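PDB 3LOV: protoporphyrinogen oxidase from Exiguobacterium sibiricum, which probably oxidises coproporphyrinogen III to coproporphyrin III with molecular oxygen and bound FAD, a step of coproporphyrin-dependent heme b biosynthesis. Local coordinates for residues T307-A311 with D370-H374; I340-I346 with V359-G365; E378-Q382 with V401-R405. One frame throughout, in Å; residues are numbered along the deposited sequence.

Contact 1: residues T307-A311 with D370-H374; sequences THSTA and DHLVH. With FAD (flavin-adenine dinucleotide), chain B.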
# COMPACT_ATOMS: atom_id res chain seq x y z
N THR A 307 -2.33 11.64 6.13
CA THR A 307 -2.06 11.03 4.86
C THR A 307 -1.16 11.93 4.03
O THR A 307 -0.92 13.11 4.38
CB THR A 307 -3.37 10.81 4.07
OG1 THR A 307 -4.01 12.06 3.86
CG2 THR A 307 -4.34 9.79 4.77
N HIS A 308 -0.67 11.38 2.92
CA HIS A 308 -0.08 12.18 1.84
C HIS A 308 -0.61 11.67 0.49
O HIS A 308 -1.16 10.56 0.40
CB HIS A 308 1.46 12.13 1.92
CG HIS A 308 2.06 10.82 1.52
ND1 HIS A 308 2.24 9.78 2.42
CD2 HIS A 308 2.52 10.38 0.33
CE1 HIS A 308 2.77 8.75 1.78
NE2 HIS A 308 2.95 9.09 0.52
N SER A 309 -0.46 12.50 -0.55
CA SER A 309 -0.87 12.17 -1.91
C SER A 309 0.30 11.70 -2.75
O SER A 309 1.41 12.15 -2.57
CB SER A 309 -1.50 13.38 -2.61
OG SER A 309 -2.65 13.79 -1.90
N THR A 310 -0.01 10.84 -3.71
CA THR A 310 0.97 10.27 -4.61
C THR A 310 0.47 10.44 -6.04
O THR A 310 -0.73 10.29 -6.29
CB THR A 310 1.18 8.74 -4.33
OG1 THR A 310 1.50 8.51 -2.95
CG2 THR A 310 2.31 8.16 -5.23
N ALA A 311 1.37 10.78 -6.95
CA ALA A 311 1.14 10.61 -8.40
C ALA A 311 2.04 9.50 -8.97
O ALA A 311 3.21 9.36 -8.57
CB ALA A 311 1.39 11.90 -9.15
N ASP A 370 4.40 16.82 -0.84
CA ASP A 370 3.69 16.20 -1.96
C ASP A 370 2.99 17.24 -2.84
O ASP A 370 2.03 16.92 -3.56
CB ASP A 370 2.66 15.18 -1.43
CG ASP A 370 1.62 15.80 -0.52
OD1 ASP A 370 1.70 17.00 -0.29
OD2 ASP A 370 0.72 15.09 -0.01
N HIS A 371 3.49 18.48 -2.79
CA HIS A 371 2.83 19.58 -3.50
C HIS A 371 2.78 19.33 -5.00
O HIS A 371 1.83 19.73 -5.64
CB HIS A 371 3.53 20.92 -3.24
CG HIS A 371 4.68 21.17 -4.15
ND1 HIS A 371 5.92 20.59 -3.97
CD2 HIS A 371 4.78 21.93 -5.27
CE1 HIS A 371 6.73 20.99 -4.94
NE2 HIS A 371 6.06 21.80 -5.74
N LEU A 372 3.82 18.72 -5.57
CA LEU A 372 3.82 18.39 -7.01
C LEU A 372 2.57 17.64 -7.45
O LEU A 372 2.17 17.79 -8.61
CB LEU A 372 5.02 17.57 -7.44
CG LEU A 372 6.26 18.33 -7.90
CD1 LEU A 372 7.28 17.32 -8.40
CD2 LEU A 372 5.91 19.36 -8.99
N VAL A 373 1.98 16.85 -6.55
CA VAL A 373 0.81 16.03 -6.90
C VAL A 373 -0.44 16.90 -7.23
O VAL A 373 -1.27 16.53 -8.07
CB VAL A 373 0.48 15.03 -5.77
CG1 VAL A 373 -0.63 14.13 -6.18
CG2 VAL A 373 1.72 14.20 -5.44
N HIS A 374 -0.51 18.07 -6.61
CA HIS A 374 -1.58 19.04 -6.86
C HIS A 374 -1.29 19.98 -8.03
O HIS A 374 -2.14 20.77 -8.38
CB HIS A 374 -1.86 19.88 -5.60
CG HIS A 374 -2.06 19.06 -4.36
ND1 HIS A 374 -3.32 18.75 -3.87
CD2 HIS A 374 -1.18 18.46 -3.53
CE1 HIS A 374 -3.19 18.03 -2.77
NE2 HIS A 374 -1.90 17.82 -2.55
PA FAD B . -10.24 3.12 -2.17
O1A FAD B . -9.58 2.35 -3.27
O2A FAD B . -9.76 4.49 -1.87
O5B FAD B . -11.80 3.18 -2.48
C5B FAD B . -12.67 4.07 -1.83
C4B FAD B . -13.96 4.15 -2.65
O4B FAD B . -14.97 4.87 -1.94
C3B FAD B . -13.71 4.83 -3.98
O3B FAD B . -14.29 4.11 -5.06
C2B FAD B . -14.36 6.18 -3.75
O2B FAD B . -14.87 6.75 -4.90
C1B FAD B . -15.49 5.84 -2.80
N9A FAD B . -16.00 6.97 -2.00
C8A FAD B . -15.38 8.06 -1.45
N7A FAD B . -16.28 8.83 -0.79
C5A FAD B . -17.50 8.23 -0.92
C6A FAD B . -18.79 8.53 -0.46
N6A FAD B . -19.01 9.58 0.31
N1A FAD B . -19.84 7.69 -0.78
C2A FAD B . -19.63 6.55 -1.51
N3A FAD B . -18.36 6.24 -1.95
C4A FAD B . -17.33 7.07 -1.68
N1 FAD B . -1.44 -2.01 -2.07
C2 FAD B . -0.85 -3.19 -2.45
O2 FAD B . -1.20 -4.26 -1.94
N3 FAD B . 0.15 -3.18 -3.39
C4 FAD B . 0.59 -2.03 -3.95
O4 FAD B . 1.46 -2.10 -4.80
C4X FAD B . 0.04 -0.83 -3.56
N5 FAD B . 0.46 0.35 -4.17
C5X FAD B . -0.13 1.55 -3.77
C6 FAD B . 0.30 2.75 -4.34
C7 FAD B . -0.28 3.97 -3.95
C7M FAD B . 0.18 5.25 -4.57
C8 FAD B . -1.33 3.98 -3.01
C8M FAD B . -1.98 5.28 -2.55
C9 FAD B . -1.78 2.79 -2.45
C9A FAD B . -1.18 1.56 -2.82
N10 FAD B . -1.63 0.36 -2.25
C10 FAD B . -1.00 -0.83 -2.63
C1' FAD B . -2.73 0.29 -1.22
C2' FAD B . -4.07 -0.03 -1.94
O2' FAD B . -4.36 1.00 -2.79
C3' FAD B . -5.24 -0.22 -0.97
O3' FAD B . -5.04 -1.49 -0.35
C4' FAD B . -6.65 -0.26 -1.62
O4' FAD B . -6.78 0.39 -2.87
C5' FAD B . -7.69 0.40 -0.73
O5' FAD B . -8.96 0.20 -1.29
P FAD B . -10.23 0.75 -0.52
O1P FAD B . -10.11 0.58 0.97
O2P FAD B . -11.53 0.28 -1.12
O3P FAD B . -10.16 2.36 -0.76
O HOH W 1 -2.05 16.01 -0.49

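Contact 2: residues I340-I346 with V359-G365; sequences ITACTAI and VLRAFVG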
# COMPACT_ATOMS: atom_id res chain seq x y z
N ILE A 340 11.13 12.74 -7.86
CA ILE A 340 10.67 11.36 -7.77
C ILE A 340 11.18 10.60 -6.54
O ILE A 340 12.35 10.73 -6.16
CB ILE A 340 10.92 10.55 -9.06
CG1 ILE A 340 12.40 10.28 -9.33
CG2 ILE A 340 10.34 11.27 -10.24
CD1 ILE A 340 12.63 9.55 -10.72
N THR A 341 10.31 9.80 -5.92
CA THR A 341 10.69 8.99 -4.77
C THR A 341 11.10 7.57 -5.16
O THR A 341 11.75 6.87 -4.37
CB THR A 341 9.52 8.88 -3.81
OG1 THR A 341 8.53 8.03 -4.39
CG2 THR A 341 8.87 10.32 -3.53
N ALA A 342 10.69 7.14 -6.35
CA ALA A 342 11.02 5.80 -6.87
C ALA A 342 10.69 5.77 -8.34
O ALA A 342 9.95 6.63 -8.82
CB ALA A 342 10.24 4.68 -6.12
N CYS A 343 11.28 4.83 -9.06
CA CYS A 343 10.94 4.58 -10.47
C CYS A 343 11.11 3.11 -10.77
O CYS A 343 12.03 2.47 -10.27
CB CYS A 343 11.84 5.35 -11.41
SG CYS A 343 11.34 5.19 -13.17
N THR A 344 10.20 2.57 -11.59
CA THR A 344 10.26 1.16 -11.96
C THR A 344 10.33 1.02 -13.47
O THR A 344 9.66 1.78 -14.19
CB THR A 344 9.01 0.41 -11.50
OG1 THR A 344 8.87 0.56 -10.09
CG2 THR A 344 9.09 -1.06 -11.88
N ALA A 345 11.15 0.08 -13.92
CA ALA A 345 11.19 -0.34 -15.31
C ALA A 345 10.14 -1.42 -15.42
O ALA A 345 10.43 -2.60 -15.27
CB ALA A 345 12.59 -0.88 -15.68
N ILE A 346 8.90 -0.98 -15.63
CA ILE A 346 7.73 -1.84 -15.70
C ILE A 346 7.94 -3.04 -16.62
O ILE A 346 7.57 -4.18 -16.29
CB ILE A 346 6.52 -1.05 -16.27
CG1 ILE A 346 5.92 -0.07 -15.26
CG2 ILE A 346 5.44 -2.02 -16.75
CD1 ILE A 346 5.98 -0.47 -13.81
N VAL A 359 9.16 0.87 -20.59
CA VAL A 359 8.19 1.65 -19.84
C VAL A 359 8.70 1.93 -18.45
O VAL A 359 9.04 0.99 -17.71
CB VAL A 359 6.86 0.93 -19.77
CG1 VAL A 359 5.82 1.78 -19.04
CG2 VAL A 359 6.40 0.54 -21.21
N LEU A 360 8.75 3.22 -18.11
CA LEU A 360 9.19 3.68 -16.79
C LEU A 360 7.96 4.20 -16.01
O LEU A 360 7.14 4.94 -16.55
CB LEU A 360 10.31 4.73 -16.90
CG LEU A 360 11.65 4.37 -17.59
CD1 LEU A 360 12.64 5.56 -17.60
CD2 LEU A 360 12.34 3.17 -16.93
N ARG A 361 7.82 3.80 -14.76
CA ARG A 361 6.75 4.34 -13.88
C ARG A 361 7.42 5.01 -12.67
O ARG A 361 8.04 4.33 -11.86
CB ARG A 361 5.73 3.29 -13.40
CG ARG A 361 4.51 3.94 -12.66
CD ARG A 361 3.27 3.07 -12.44
NE ARG A 361 3.42 2.15 -11.33
CZ ARG A 361 2.42 1.74 -10.52
NH1 ARG A 361 1.16 2.14 -10.69
NH2 ARG A 361 2.70 0.92 -9.53
N ALA A 362 7.35 6.34 -12.62
CA ALA A 362 7.89 7.11 -11.50
C ALA A 362 6.76 7.43 -10.50
O ALA A 362 5.61 7.60 -10.87
CB ALA A 362 8.59 8.38 -11.98
N PHE A 363 7.11 7.44 -9.21
CA PHE A 363 6.22 7.87 -8.15
C PHE A 363 6.68 9.23 -7.62
O PHE A 363 7.89 9.50 -7.54
CB PHE A 363 6.24 6.87 -7.00
CG PHE A 363 5.65 5.53 -7.35
CD1 PHE A 363 6.33 4.63 -8.14
CD2 PHE A 363 4.41 5.16 -6.85
CE1 PHE A 363 5.79 3.38 -8.44
CE2 PHE A 363 3.85 3.90 -7.16
CZ PHE A 363 4.53 3.03 -7.94
N VAL A 364 5.71 10.07 -7.26
CA VAL A 364 5.96 11.41 -6.69
C VAL A 364 5.03 11.59 -5.49
O VAL A 364 3.84 11.28 -5.58
CB VAL A 364 5.67 12.56 -7.72
CG1 VAL A 364 5.70 13.93 -7.01
CG2 VAL A 364 6.69 12.56 -8.89
N GLY A 365 5.57 12.09 -4.38
CA GLY A 365 4.79 12.36 -3.19
C GLY A 365 5.36 11.69 -1.95
O GLY A 365 5.61 10.49 -1.98
O HOH W 2 5.87 8.63 -3.74
O HOH W 3 5.75 0.18 -10.35

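Contact 3: residues E378-Q382 with V401-R405; sequences EVLQQ and VIISR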
# COMPACT_ATOMS: atom_id res chain seq x y z
N GLU A 378 1.58 19.23 -16.83
CA GLU A 378 2.79 19.67 -17.52
C GLU A 378 3.91 19.92 -16.52
O GLU A 378 5.05 19.57 -16.80
CB GLU A 378 2.56 20.94 -18.36
CG GLU A 378 1.27 20.91 -19.20
CD GLU A 378 0.07 21.43 -18.40
OE1 GLU A 378 0.06 22.65 -18.10
OE2 GLU A 378 -0.84 20.63 -18.05
N VAL A 379 3.59 20.51 -15.37
CA VAL A 379 4.59 20.72 -14.31
C VAL A 379 5.07 19.40 -13.67
O VAL A 379 6.26 19.21 -13.42
CB VAL A 379 4.06 21.69 -13.24
CG1 VAL A 379 4.97 21.72 -12.07
CG2 VAL A 379 3.92 23.09 -13.81
N LEU A 380 4.15 18.48 -13.42
CA LEU A 380 4.46 17.14 -12.89
C LEU A 380 5.31 16.34 -13.90
O LEU A 380 6.33 15.76 -13.56
CB LEU A 380 3.16 16.41 -12.61
CG LEU A 380 3.12 15.09 -11.88
CD1 LEU A 380 4.00 15.10 -10.61
CD2 LEU A 380 1.66 14.81 -11.53
N GLN A 381 4.89 16.35 -15.14
CA GLN A 381 5.62 15.66 -16.18
C GLN A 381 7.03 16.20 -16.36
O GLN A 381 7.99 15.44 -16.47
CB GLN A 381 4.87 15.80 -17.48
CG GLN A 381 5.60 15.21 -18.64
CD GLN A 381 4.67 14.89 -19.76
OE1 GLN A 381 3.45 14.94 -19.59
NE2 GLN A 381 5.23 14.56 -20.92
N GLN A 382 7.15 17.53 -16.38
CA GLN A 382 8.44 18.17 -16.58
C GLN A 382 9.42 17.83 -15.43
O GLN A 382 10.57 17.48 -15.68
CB GLN A 382 8.25 19.69 -16.78
CG GLN A 382 9.55 20.49 -17.02
CD GLN A 382 10.43 19.91 -18.13
OE1 GLN A 382 11.65 19.86 -17.99
NE2 GLN A 382 9.80 19.47 -19.22
N VAL A 401 2.73 9.48 -22.16
CA VAL A 401 2.80 9.63 -20.72
C VAL A 401 1.41 9.40 -20.11
O VAL A 401 0.44 9.89 -20.63
CB VAL A 401 3.43 11.00 -20.33
CG1 VAL A 401 3.62 11.11 -18.84
CG2 VAL A 401 4.76 11.15 -21.02
N ILE A 402 1.34 8.62 -19.03
CA ILE A 402 0.08 8.33 -18.34
C ILE A 402 0.28 8.78 -16.90
O ILE A 402 1.15 8.25 -16.17
CB ILE A 402 -0.29 6.80 -18.39
CG1 ILE A 402 -0.37 6.28 -19.85
CG2 ILE A 402 -1.63 6.49 -17.59
CD1 ILE A 402 0.00 4.72 -20.06
N ILE A 403 -0.50 9.78 -16.49
CA ILE A 403 -0.44 10.39 -15.17
C ILE A 403 -1.67 9.99 -14.34
O ILE A 403 -2.78 10.08 -14.81
CB ILE A 403 -0.38 11.94 -15.28
CG1 ILE A 403 0.98 12.41 -15.82
CG2 ILE A 403 -0.60 12.58 -13.93
CD1 ILE A 403 0.98 13.92 -16.18
N SER A 404 -1.45 9.51 -13.13
CA SER A 404 -2.55 9.16 -12.22
C SER A 404 -2.26 9.76 -10.87
O SER A 404 -1.10 9.93 -10.50
CB SER A 404 -2.68 7.66 -12.11
OG SER A 404 -2.75 7.09 -13.40
N ARG A 405 -3.31 10.12 -10.14
CA ARG A 405 -3.17 10.86 -8.88
C ARG A 405 -4.02 10.17 -7.84
O ARG A 405 -5.21 9.98 -8.05
CB ARG A 405 -3.63 12.33 -9.03
CG ARG A 405 -2.67 13.23 -9.82
CD ARG A 405 -3.23 14.65 -9.99
NE ARG A 405 -2.29 15.54 -10.67
CZ ARG A 405 -2.16 15.65 -11.98
NH1 ARG A 405 -2.92 14.92 -12.80
NH2 ARG A 405 -1.28 16.52 -12.49

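Contact 1: residues T307-A311 with D370-H374
Residues 307-311 of the long strand that runs on to 318, a member of the mixed sheet beside the flavin in this amine-oxidase-type fold, meet residues 370-374 of the loop between strand 357-364 and helix 377-392, and D370 and V373 carry most of the contact. Carboxylate oxygen OD2 of D370 takes the backbone N-H of S309 at 2.9 Å, in a bond that is almost perfectly straight (178°). It offers the lone pair that faces away from OD1. With CG between its own N and carbonyl carbon (chi1 60°) and OD1 turned back toward CA (chi2 -1°), D370 sends OD2 outward to the strand, where D370 OD2 also lies 3.5 Å from CA of H308.

One water ties the two sides together as well. It donates to D370 OD2, and it also bonds S309 OG and H374 NE2, lying in the plane of the imidazole at its edge. OD2 is therefore gripped by an amide and a water, while S309 OG has a further partner in the backbone N of D408 on the neighbouring strand 400-411.

V373 supplies the apolar half. Its two methyls lie side by side against the strand backbone: V373 CG1 reaches S309 CB at 3.8 Å and comes near the carbonyl of T310, whereas V373 CG2 lies 3.5 Å from S309 O and close to the amide of A311. A311 CB lies 4.2 Å from V373 CG1.

S309 and A311 point their CB atoms to the loop, and T310 between them points away from it, into the FAD pocket. There T310 CB lies 3.6 Å from FAD C7M, a methyl carbon on the dimethylbenzene end of the isoalloxazine, with CG2 and OG1 close to the same methyl.

Contact 2: residues I340-I346 with V359-G365
R361 and T344 grip each other through two backbone bonds, both 2.8 Å long: T344 N to R361 O, and R361 N to T344 O, the second lying in the carbonyl plane. Their side chains meet again through a water that accepts from R361 NE and is bonded to T344 OG1, each at 3.2 Å. This water sits at the edge of the guanidinium and also in the plane of the F363 ring. The arginine is bent at chi3 (79°), and one face of its guanidinium has F363 CE2 over it, 3.9 Å above the plane and toward the rim. NH1 goes on to the carbonyl of G58, close to the FAD-binding residue D60. On the R361 side too, I346, the first residue of helix 346-349, lays its CD1 against R361 CB at 3.8 Å.

These are adjacent antiparallel strands, 340-345 and 357-364, in the mixed sheet, in which strand 357-364 is also paired with strand 307-318, and T344 with R361 is a hydrogen-bonded pair in it. Beyond the non-hydrogen-bonded pair C343 with A362, F363 N bonds A342 O, coming from above the carbonyl plane, and T341 N bonds F363 O with a donor also tilted out of it. The chain turns a corner at T341. Its OG1, set between N and the carbonyl carbon, packs on F363 CB at 3.7 Å and shares a water with G365 O.

The face opposite to R361 and F363 is apolar. C343 SG, anti to its own N (chi1 -174°), lies 3.9 Å from L360 CB, and L360 CD2 reaches A345, the N-cap of helix 346-349. I340 CG2 rests on A362 CB at 3.8 Å, under helix 377-392, whose V384 touches both.

Contact 3: residues E378-Q382 with V401-R405
L380 of helix 377-392 and R405 of strand 400-411 reach for each other from opposite directions, and the leucine methyl CD2 ends over one face of the guanidinium, 3.5 Å from NH2 and 3.9 Å from CZ. The arginine gets there by a chain extended from CG to NE, with chi4 (85°) turning the flat group across the line of that chain. The same L380 CD2 also meets I403 CG2 at 4.0 Å, so one leucine branch bridges I403, whose CB faces the helix, and R405, which only brings its end round to it.

The next residue of the helix, Q381, opposes V401. With CG anti to its N (chi1 175°) and the chain extended beyond, its amide is carried onto the two valine methyls: Q381 NE2 lies 3.4 Å from V401 CG2, and Q381 OE1 3.9 Å from V401 CG1. This is a helix packed on the outermost strand of the mixed sheet, the axes of the two short segments 10.2 Å apart and at 113°.

The polar groups here meet carbon, and R405 has its bonds outside these segments: NH1 forms a salt bridge with D377, NH2 bonds E375 O and NE bonds V373 O. Those bonds probably hold the guanidinium in this orientation, which implies that its face, where no N-H points, can take the methyl of L380 while D377 probably offsets its charge at the edge.

In the fold
Contacts 1 and 2 are buried, whereas contact 3 lies nearer the surface, at the outer strand of the same mixed sheet. Contact 2 is regular strand pairing with water on its polar face; contact 1 is a loop held to a strand by one carboxylate, a water and V373 packed on the strand; contact 3 is side-chain packing alone between its segments. They join directly: A311 N probably bonds V364 O, tying contact 1 to contact 2, and R405 ties it to contact 3 through V373. L380 touches A311 and V364, so helix 377-392 packs on strands belonging to all three. T310 and, less directly, F363 bring the set toward the FAD, and R361 lies near the FAD-binding D60.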